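Local coordinates for protein minor fimbrium subunit Mfa5 (Porphyromonas gingivalis ATCC 33277, PDB 6TO1) that serves as an accessory subunit of the minor fimbriae, the surface filaments that mediate biofilm formation and adhesion to host cells and other oral bacteria, at residues A473-I478 with Y530-R535; K580-D585 with I626-K631; N480-V485 with W630-G635. One frame throughout, in Å; residues are numbered along the deposited sequence.

Contact 1: A473-I478 with Y530-R535; sequences ADLDYI and YGVIKR
Leu475 and Asp476, in the first turn of the short helix 475-480, lean on the start of strand 530-539. The helix follows strand 463-473 directly, and strand 530-539 belongs to a separate mixed sheet, so the contact sets the helix after one sheet against another. Asp474 is the N-cap of the helix. Its OD1 accepts Tyr477 N at 3.2 Å in a nearly straight bond (170°), met from above the carboxylate plane. The cap fixes the turn that carries the two contact residues. Leu475 reaches the strand with one methyl. CD2 lies 3.7 Å from Tyr530 O and 3.9 Å from Gly531 CA, and it also rests against both methyls of Val532. Gly531 has no side chain, and the leucine packs directly on its backbone. Asp476 points its carboxylate at Lys534, and the two side chains come from opposite directions in a salt bridge. The lysine chain bends at chi3 (-113°), near the middle of its length. Both carboxylate oxygens take part, but the bond from Lys534 NZ to Asp476 OD2 is weak. The stronger one runs from Lys534 NZ to the syn side of Asp476 OD1, at 3.0 Å and 27° out of the carboxylate plane.

Contact 2: K580-D585 with I626-K631; sequences KWIKLD and IGISWK
Leu584 and Ile628 meet in the interior, with Trp630 beside them. They join two sheets of the domain. Strand 582-583 is hydrogen-bonded to strand 530-539 in the mixed sheet, while strand 624-628 pairs antiparallel with strand 592-596. The touching parts of the two backbones run about 60° apart. Side chains and one water bridge them.

Leu584 is the most covered residue, and its two methyls have separate tasks. CD2 meets Ile628 CD1 at 3.7 Å, and the two side chains cross at about a right angle. CD1 turns to the backbone beyond the strand end. It lies 3.6 Å from Ser629 O and 3.7 Å from Trp630 CA.

Ile628 sends its longer branch across the contact. CG1 sits between the backbone N and the carbonyl carbon (chi1 54°), and the chain is then fully extended to CD1. This methyl touches two residues of the opposite segment. Besides Leu584 it meets Ile582, whose CG2 is 3.8 Å from Ile628 CD1. Tyr594 and Gln592 of strand 592-596 border the same cluster.

Trp630 contributes mainly its backbone and the near edge of its indole. The ring itself leads away from this contact. Its NE1 is hydrogen-bonded to Glu589, and its edge-to-face partner is Phe498. In one of the two conformers of Lys631, its CG lies over the centre of one indole face, 3.2 Å above the plane. At the ring edge, close to its plane, Trp630 CD1 is 4.2 Å from Asp585 O. A water links the two main chains here. It accepts from Trp630 N at 3.1 Å and donates to Asp585 O at 2.6 Å.

Contact 3: N480-V485 with W630-G635; sequences NNDIPV and WKKPAG
A surface salt bridge between Asp482 and Lys632 ties the loop after helix 475-480 to the turn that leads into strand 634-643. Lys632 NZ bonds Asp482 OD1 at 2.9 Å. It comes to the anti side of the oxygen, 32° out of the carboxylate plane, and the two side chains cross at about a right angle. The lysine folds early, at chi2 (-61°), and then runs straight to its ammonium. There NZ also gives a weak bond of 3.1 Å to Asn481 O. The same nitrogen is hydrogen-bonded to Gln479 O and weakly to Ile478 O. Carbonyls at and just after the helix end, two of them weakly bonded, and one carboxylate thus converge on a single ammonium group.

Asp482 is the centre of an inverse gamma turn. The turn puts a kink in the chain at Asp482, and a weak bond from Ile483 N to Asn481 O closes it. Asn481 O is therefore shared between this turn and the lysine.

Lys631 approaches further along the loop, in the conformer described here. Its chain bends at chi3 and chi4, and its NZ reaches Ile483 O through a water. That water accepts from Lys631 NZ at 3.2 Å and donates to Ile483 O at 2.6 Å. A second water spans Asp482 OD1 and Lys631 NZ, but both of its bonds are weak.

Val485 closes the far end of the contact. Strand 498-499 flanks it, with Phe498 touching Ile483, Val485 and Lys631. One valine methyl makes both touches: CG1 lies 3.6 Å from Lys631 CE and meets the indole at its edge, 3.7 Å from Trp630 CH2.

The three contacts cluster in the C-terminal part of the chain, with centres 8 to 11 Å apart and more than 40 Å from the chain's centre. Strand 530-539 connects them: it pairs with strand 582-583 of contact 2 on one side and, in parallel, with strand 634-643 of contact 3 on the other. Contact 1 closes before contact 2 opens. Contacts 1 and 3 alternate along the chain, and helix 475-480 and the loop after it supply their first segments. Contacts 2 and 3 share Trp630 and Lys631, between strands 624-628 and 634-643. Contacts 1 and 3 hold helix and loop against what is probably the last modelled domain; contact 2 packs two of its sheets.

Contact 1: A473-I478 with Y530-R535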
loop_
_atom_site.group_PDB
_atom_site.type_symbol
_atom_site.label_atom_id
_atom_site.label_comp_id
_atom_site.label_asym_id
_atom_site.label_seq_id
_atom_site.Cartn_x
_atom_site.Cartn_y
_atom_site.Cartn_z
ATOM N N ALA A 473 20.562 -3.761 -30.217
ATOM C CA ALA A 473 21.056 -5.061 -30.676
ATOM C C ALA A 473 22.509 -4.949 -31.150
ATOM O O ALA A 473 22.871 -4.001 -31.852
ATOM C CB ALA A 473 20.192 -5.597 -31.808
ATOM N N ASP A 474 23.339 -5.918 -30.743
ATOM C CA ASP A 474 24.746 -6.048 -31.157
ATOM C C ASP A 474 24.767 -7.049 -32.314
ATOM O O ASP A 474 24.737 -8.270 -32.108
ATOM C CB ASP A 474 25.587 -6.494 -29.967
ATOM C CG ASP A 474 27.040 -6.722 -30.300
ATOM O OD1 ASP A 474 27.411 -6.771 -31.485
ATOM O OD2 ASP A 474 27.811 -6.869 -29.339
ATOM N N LEU A 475 24.742 -6.527 -33.545
ATOM C CA LEU A 475 24.519 -7.390 -34.703
ATOM C C LEU A 475 25.620 -8.435 -34.856
ATOM O O LEU A 475 25.348 -9.583 -35.227
ATOM C CB LEU A 475 24.421 -6.538 -35.975
ATOM C CG LEU A 475 23.019 -6.019 -36.291
ATOM C CD1 LEU A 475 22.557 -5.025 -35.225
ATOM C CD2 LEU A 475 22.921 -5.373 -37.677
ATOM N N ASP A 476 26.877 -8.044 -34.636
ATOM C CA ASP A 476 27.967 -8.996 -34.847
ATOM C C ASP A 476 27.929 -10.110 -33.803
ATOM O O ASP A 476 28.207 -11.272 -34.113
ATOM C CB ASP A 476 29.315 -8.287 -34.791
ATOM C CG ASP A 476 29.583 -7.406 -36.011
ATOM O OD1 ASP A 476 29.096 -7.714 -37.114
ATOM O OD2 ASP A 476 30.296 -6.399 -35.846
ATOM N N TYR A 477 27.595 -9.776 -32.555
ATOM C CA TYR A 477 27.432 -10.820 -31.546
ATOM C C TYR A 477 26.322 -11.791 -31.934
ATOM O O TYR A 477 26.481 -13.017 -31.832
ATOM C CB TYR A 477 27.145 -10.203 -30.174
ATOM C CG TYR A 477 27.124 -11.248 -29.093
ATOM C CD1 TYR A 477 28.268 -11.536 -28.352
ATOM C CD2 TYR A 477 25.976 -11.975 -28.838
ATOM C CE1 TYR A 477 28.248 -12.512 -27.372
ATOM C CE2 TYR A 477 25.949 -12.951 -27.881
ATOM C CZ TYR A 477 27.077 -13.206 -27.142
ATOM O OH TYR A 477 27.020 -14.186 -26.189
ATOM N N ILE A 478 25.165 -11.259 -32.343
ATOM C CA ILE A 478 24.046 -12.105 -32.742
ATOM C C ILE A 478 24.437 -12.965 -33.938
ATOM O O ILE A 478 24.117 -14.154 -33.999
ATOM C CB ILE A 478 22.803 -11.237 -33.032
ATOM C CG1 ILE A 478 22.336 -10.568 -31.718
ATOM C CG2 ILE A 478 21.709 -12.029 -33.646
ATOM C CD1 ILE A 478 21.363 -9.486 -31.901
ATOM N N TYR A 530 16.527 -4.322 -38.698
ATOM C CA TYR A 530 17.501 -3.930 -39.721
ATOM C C TYR A 530 18.804 -4.697 -39.591
ATOM O O TYR A 530 19.348 -4.839 -38.497
ATOM C CB TYR A 530 17.817 -2.411 -39.643
ATOM C CG TYR A 530 16.575 -1.586 -39.857
ATOM C CD1 TYR A 530 16.197 -1.166 -41.128
ATOM C CD2 TYR A 530 15.724 -1.297 -38.790
ATOM C CE1 TYR A 530 15.025 -0.467 -41.321
ATOM C CE2 TYR A 530 14.566 -0.603 -38.975
ATOM C CZ TYR A 530 14.216 -0.184 -40.232
ATOM O OH TYR A 530 13.051 0.515 -40.398
ATOM N N GLY A 531 19.345 -5.139 -40.727
ATOM C CA GLY A 531 20.639 -5.775 -40.766
ATOM C C GLY A 531 21.631 -4.962 -41.582
ATOM O O GLY A 531 21.351 -3.831 -41.998
ATOM N N VAL A 532 22.819 -5.543 -41.747
ATOM C CA VAL A 532 23.878 -4.927 -42.534
ATOM C C VAL A 532 24.540 -5.975 -43.409
ATOM O O VAL A 532 24.487 -7.173 -43.138
ATOM C CB VAL A 532 24.951 -4.252 -41.665
ATOM C CG1 VAL A 532 24.356 -3.142 -40.830
ATOM C CG2 VAL A 532 25.667 -5.274 -40.783
ATOM N N ILE A 533 25.191 -5.500 -44.475
ATOM C CA ILE A 533 26.046 -6.336 -45.305
ATOM C C ILE A 533 27.367 -5.609 -45.452
ATOM O O ILE A 533 27.409 -4.488 -45.973
ATOM C CB ILE A 533 25.410 -6.651 -46.671
ATOM C CG1 ILE A 533 24.242 -7.607 -46.444
ATOM C CG2 ILE A 533 26.439 -7.271 -47.636
ATOM C CD1 ILE A 533 23.330 -7.864 -47.646
ATOM N N LYS A 534 28.419 -6.201 -44.910
ATOM C CA LYS A 534 29.749 -5.645 -44.979
ATOM C C LYS A 534 30.448 -6.250 -46.196
ATOM O O LYS A 534 30.289 -7.441 -46.479
ATOM C CB LYS A 534 30.532 -5.971 -43.720
ATOM C CG LYS A 534 29.907 -5.404 -42.459
ATOM C CD LYS A 534 30.839 -5.573 -41.282
ATOM C CE LYS A 534 30.288 -6.551 -40.249
ATOM N NZ LYS A 534 31.094 -6.481 -38.976
ATOM N N ARG A 535 31.191 -5.414 -46.915
ATOM C CA ARG A 535 32.022 -5.847 -48.037
ATOM C C ARG A 535 33.482 -5.697 -47.638
ATOM O O ARG A 535 33.902 -4.625 -47.187
ATOM C CB ARG A 535 31.694 -5.014 -49.276
ATOM C CG ARG A 535 30.256 -5.209 -49.731
ATOM C CD ARG A 535 29.984 -4.500 -51.067
ATOM N NE ARG A 535 29.842 -3.060 -50.872
ATOM C CZ ARG A 535 29.288 -2.234 -51.749
ATOM N NH1 ARG A 535 28.849 -2.691 -52.919
ATOM N NH2 ARG A 535 29.168 -0.949 -51.455
#

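Contact 2: K580-D585 with I626-K631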
loop_
_atom_site.group_PDB
_atom_site.type_symbol
_atom_site.label_atom_id
_atom_site.label_comp_id
_atom_site.label_asym_id
_atom_site.label_seq_id
_atom_site.Cartn_x
_atom_site.Cartn_y
_atom_site.Cartn_z
ATOM N N LYS A 580 23.639 2.165 -44.028
ATOM C CA LYS A 580 23.937 0.744 -44.003
ATOM C C LYS A 580 22.816 -0.171 -43.537
ATOM O O LYS A 580 22.998 -1.393 -43.599
ATOM C CB LYS A 580 25.164 0.512 -43.100
ATOM C CG LYS A 580 24.930 0.919 -41.641
ATOM C CD LYS A 580 26.227 1.211 -40.928
ATOM C CE LYS A 580 26.294 0.540 -39.577
ATOM N NZ LYS A 580 27.455 1.045 -38.799
ATOM N N TRP A 581 21.650 0.352 -43.141
ATOM C CA TRP A 581 20.647 -0.465 -42.452
ATOM C C TRP A 581 19.627 -1.047 -43.425
ATOM O O TRP A 581 18.775 -0.338 -43.972
ATOM C CB TRP A 581 19.971 0.354 -41.348
ATOM C CG TRP A 581 20.912 0.964 -40.394
ATOM C CD1 TRP A 581 21.294 2.268 -40.338
ATOM C CD2 TRP A 581 21.587 0.308 -39.316
ATOM N NE1 TRP A 581 22.184 2.459 -39.315
ATOM C CE2 TRP A 581 22.383 1.265 -38.676
ATOM C CE3 TRP A 581 21.616 -1.010 -38.853
ATOM C CZ2 TRP A 581 23.181 0.958 -37.574
ATOM C CZ3 TRP A 581 22.424 -1.313 -37.763
ATOM C CH2 TRP A 581 23.184 -0.344 -37.139
ATOM N N ILE A 582 19.698 -2.359 -43.620
ATOM C CA ILE A 582 18.837 -3.076 -44.555
ATOM C C ILE A 582 17.623 -3.583 -43.792
ATOM O O ILE A 582 17.756 -4.395 -42.869
ATOM C CB ILE A 582 19.592 -4.236 -45.226
ATOM C CG1 ILE A 582 20.848 -3.685 -45.907
ATOM C CG2 ILE A 582 18.687 -4.999 -46.126
ATOM C CD1 ILE A 582 21.828 -4.754 -46.359
ATOM N N LYS A 583 16.445 -3.120 -44.195
ATOM C CA LYS A 583 15.210 -3.523 -43.540
ATOM C C LYS A 583 14.986 -5.021 -43.667
ATOM O O LYS A 583 15.057 -5.589 -44.763
ATOM C CB LYS A 583 14.035 -2.770 -44.154
ATOM C CG LYS A 583 12.684 -3.053 -43.483
ATOM C CD LYS A 583 11.747 -1.860 -43.662
ATOM C CE LYS A 583 10.469 -2.008 -42.826
ATOM N NZ LYS A 583 9.757 -0.704 -42.706
ATOM N N LEU A 584 14.669 -5.654 -42.539
ATOM C CA LEU A 584 14.526 -7.094 -42.452
ATOM C C LEU A 584 13.060 -7.497 -42.448
ATOM O O LEU A 584 12.191 -6.730 -42.020
ATOM C CB LEU A 584 15.195 -7.621 -41.184
ATOM C CG LEU A 584 16.696 -7.427 -41.078
ATOM C CD1 LEU A 584 17.246 -7.893 -39.749
ATOM C CD2 LEU A 584 17.404 -8.148 -42.259
ATOM N N ASP A 585 12.791 -8.722 -42.921
ATOM C CA ASP A 585 11.453 -9.302 -42.841
ATOM C C ASP A 585 11.366 -10.078 -41.530
ATOM O O ASP A 585 11.929 -11.176 -41.406
ATOM C CB ASP A 585 11.160 -10.207 -44.032
ATOM C CG ASP A 585 9.804 -10.892 -43.927
ATOM O OD1 ASP A 585 9.058 -10.636 -42.950
ATOM O OD2 ASP A 585 9.487 -11.695 -44.832
ATOM N N ILE A 626 24.372 -12.630 -50.818
ATOM C CA ILE A 626 24.636 -12.504 -49.388
ATOM C C ILE A 626 23.280 -12.407 -48.688
ATOM O O ILE A 626 22.439 -11.584 -49.074
ATOM C CB ILE A 626 25.499 -11.274 -49.052
ATOM C CG1 ILE A 626 26.806 -11.285 -49.849
ATOM C CG2 ILE A 626 25.789 -11.205 -47.539
ATOM C CD1 ILE A 626 27.802 -12.320 -49.434
ATOM N N GLY A 627 23.085 -13.221 -47.657
ATOM C CA GLY A 627 21.786 -13.345 -47.000
ATOM C C GLY A 627 21.830 -12.926 -45.539
ATOM O O GLY A 627 22.826 -13.162 -44.850
ATOM N N ILE A 628 20.750 -12.277 -45.098
ATOM C CA ILE A 628 20.606 -11.805 -43.723
ATOM C C ILE A 628 19.184 -12.070 -43.239
ATOM O O ILE A 628 18.249 -12.255 -44.025
ATOM C CB ILE A 628 20.932 -10.299 -43.581
ATOM C CG1 ILE A 628 20.094 -9.466 -44.559
ATOM C CG2 ILE A 628 22.414 -10.059 -43.788
ATOM C CD1 ILE A 628 20.361 -7.977 -44.474
ATOM N N SER A 629 19.033 -12.087 -41.911
ATOM C CA SER A 629 17.725 -12.260 -41.286
ATOM C C SER A 629 17.759 -11.589 -39.918
ATOM O O SER A 629 18.811 -11.152 -39.450
ATOM C CB SER A 629 17.362 -13.729 -41.101
ATOM O OG SER A 629 18.188 -14.301 -40.073
ATOM N N TRP A 630 16.612 -11.576 -39.236
ATOM C CA TRP A 630 16.588 -11.031 -37.881
ATOM C C TRP A 630 17.413 -11.855 -36.905
ATOM O O TRP A 630 17.889 -11.304 -35.904
ATOM C CB TRP A 630 15.151 -10.891 -37.392
ATOM C CG TRP A 630 14.405 -12.123 -37.075
ATOM C CD1 TRP A 630 13.519 -12.773 -37.876
ATOM C CD2 TRP A 630 14.398 -12.812 -35.823
ATOM N NE1 TRP A 630 12.975 -13.845 -37.212
ATOM C CE2 TRP A 630 13.509 -13.896 -35.951
ATOM C CE3 TRP A 630 15.082 -12.628 -34.609
ATOM C CZ2 TRP A 630 13.269 -14.792 -34.911
ATOM C CZ3 TRP A 630 14.841 -13.525 -33.569
ATOM C CH2 TRP A 630 13.941 -14.592 -33.732
ATOM N N LYS A 631 17.637 -13.135 -37.186
ATOM C CA LYS A 631 18.495 -13.945 -36.332
ATOM C C LYS A 631 19.960 -13.908 -36.744
ATOM O O LYS A 631 20.835 -14.186 -35.919
ATOM C CB LYS A 631 18.020 -15.400 -36.326
ATOM C CG LYS A 631 16.579 -15.583 -35.876
ATOM C CD LYS A 631 16.175 -17.057 -35.901
ATOM C CE LYS A 631 16.359 -17.722 -34.541
ATOM N NZ LYS A 631 17.758 -17.679 -34.067
HETATM O O HOH W 1 14.297 -12.238 -41.112
#

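Contact 3: N480-V485 with W630-G635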
loop_
_atom_site.group_PDB
_atom_site.type_symbol
_atom_site.label_atom_id
_atom_site.label_comp_id
_atom_site.label_asym_id
_atom_site.label_seq_id
_atom_site.Cartn_x
_atom_site.Cartn_y
_atom_site.Cartn_z
ATOM N N ASN A 480 27.411 -14.082 -34.646
ATOM C CA ASN A 480 28.428 -15.047 -34.274
ATOM C C ASN A 480 27.992 -16.021 -33.193
ATOM O O ASN A 480 28.788 -16.891 -32.818
ATOM C CB ASN A 480 29.674 -14.298 -33.816
ATOM C CG ASN A 480 30.313 -13.508 -34.936
ATOM O OD1 ASN A 480 30.143 -13.829 -36.092
ATOM N ND2 ASN A 480 30.995 -12.437 -34.587
ATOM N N ASN A 481 26.760 -15.920 -32.698
ATOM C CA ASN A 481 26.310 -16.783 -31.617
ATOM C C ASN A 481 24.903 -17.269 -31.911
ATOM O O ASN A 481 24.043 -16.479 -32.313
ATOM C CB ASN A 481 26.334 -16.036 -30.282
ATOM C CG ASN A 481 27.737 -15.817 -29.773
ATOM O OD1 ASN A 481 28.300 -16.675 -29.110
ATOM N ND2 ASN A 481 28.332 -14.671 -30.118
ATOM N N ASP A 482 24.664 -18.559 -31.670
ATOM C CA ASP A 482 23.353 -19.149 -31.904
ATOM C C ASP A 482 22.497 -18.976 -30.650
ATOM O O ASP A 482 22.205 -19.915 -29.914
ATOM C CB ASP A 482 23.503 -20.610 -32.305
ATOM C CG ASP A 482 24.107 -20.756 -33.691
ATOM O OD1 ASP A 482 23.789 -19.924 -34.561
ATOM O OD2 ASP A 482 24.916 -21.675 -33.904
ATOM N N ILE A 483 22.089 -17.728 -30.431
ATOM C CA ILE A 483 21.282 -17.384 -29.249
ATOM C C ILE A 483 19.931 -18.081 -29.315
ATOM O O ILE A 483 19.249 -18.036 -30.357
ATOM C CB ILE A 483 21.098 -15.861 -29.151
ATOM C CG1 ILE A 483 22.435 -15.200 -28.845
ATOM C CG2 ILE A 483 20.020 -15.534 -28.095
ATOM C CD1 ILE A 483 22.401 -13.699 -29.080
ATOM N N PRO A 484 19.443 -18.661 -28.220
ATOM C CA PRO A 484 18.098 -19.245 -28.245
ATOM C C PRO A 484 17.006 -18.185 -28.269
ATOM O O PRO A 484 17.167 -17.072 -27.771
ATOM C CB PRO A 484 18.038 -20.055 -26.944
ATOM C CG PRO A 484 18.921 -19.284 -26.004
ATOM C CD PRO A 484 20.060 -18.733 -26.880
ATOM N N VAL A 485 15.880 -18.547 -28.840
ATOM C CA VAL A 485 14.721 -17.670 -28.832
ATOM C C VAL A 485 13.858 -18.003 -27.620
ATOM O O VAL A 485 13.980 -19.070 -27.020
ATOM C CB VAL A 485 13.898 -17.784 -30.126
ATOM C CG1 VAL A 485 14.716 -17.281 -31.316
ATOM C CG2 VAL A 485 13.434 -19.199 -30.357
ATOM N N TRP A 630 16.612 -11.576 -39.236
ATOM C CA TRP A 630 16.588 -11.031 -37.881
ATOM C C TRP A 630 17.413 -11.855 -36.905
ATOM O O TRP A 630 17.889 -11.304 -35.904
ATOM C CB TRP A 630 15.151 -10.891 -37.392
ATOM C CG TRP A 630 14.405 -12.123 -37.075
ATOM C CD1 TRP A 630 13.519 -12.773 -37.876
ATOM C CD2 TRP A 630 14.398 -12.812 -35.823
ATOM N NE1 TRP A 630 12.975 -13.845 -37.212
ATOM C CE2 TRP A 630 13.509 -13.896 -35.951
ATOM C CE3 TRP A 630 15.082 -12.628 -34.609
ATOM C CZ2 TRP A 630 13.269 -14.792 -34.911
ATOM C CZ3 TRP A 630 14.841 -13.525 -33.569
ATOM C CH2 TRP A 630 13.941 -14.592 -33.732
ATOM N N LYS A 631 17.637 -13.135 -37.186
ATOM C CA LYS A 631 18.495 -13.945 -36.332
ATOM C C LYS A 631 19.960 -13.908 -36.744
ATOM O O LYS A 631 20.835 -14.186 -35.919
ATOM C CB LYS A 631 18.020 -15.400 -36.326
ATOM C CG LYS A 631 16.579 -15.583 -35.876
ATOM C CD LYS A 631 16.175 -17.057 -35.901
ATOM C CE LYS A 631 16.359 -17.722 -34.541
ATOM N NZ LYS A 631 17.758 -17.679 -34.067
ATOM N N LYS A 632 20.252 -13.592 -38.001
ATOM C CA LYS A 632 21.625 -13.550 -38.502
ATOM C C LYS A 632 21.727 -12.278 -39.332
ATOM O O LYS A 632 21.608 -12.304 -40.561
ATOM C CB LYS A 632 21.944 -14.805 -39.319
ATOM C CG LYS A 632 21.974 -16.083 -38.480
ATOM C CD LYS A 632 23.053 -16.029 -37.394
ATOM C CE LYS A 632 23.031 -17.308 -36.522
ATOM N NZ LYS A 632 23.967 -17.147 -35.366
ATOM N N PRO A 633 21.919 -11.131 -38.680
ATOM C CA PRO A 633 21.656 -9.845 -39.339
ATOM C C PRO A 633 22.869 -9.150 -39.927
ATOM O O PRO A 633 22.715 -8.013 -40.380
ATOM C CB PRO A 633 21.098 -9.019 -38.174
ATOM C CG PRO A 633 22.000 -9.447 -37.033
ATOM C CD PRO A 633 22.077 -10.970 -37.215
ATOM N N ALA A 634 24.047 -9.776 -39.897
ATOM C CA ALA A 634 25.293 -9.145 -40.340
ATOM C C ALA A 634 25.963 -10.053 -41.371
ATOM O O ALA A 634 26.708 -10.976 -41.026
ATOM C CB ALA A 634 26.225 -8.873 -39.152
ATOM N N GLY A 635 25.657 -9.821 -42.636
ATOM C CA GLY A 635 26.330 -10.543 -43.691
ATOM C C GLY A 635 27.704 -9.972 -44.003
ATOM O O GLY A 635 28.026 -8.810 -43.713
HETATM O O HOH W 2 20.437 -19.614 -34.644
HETATM O O HOH W 3 17.811 -19.790 -31.712
#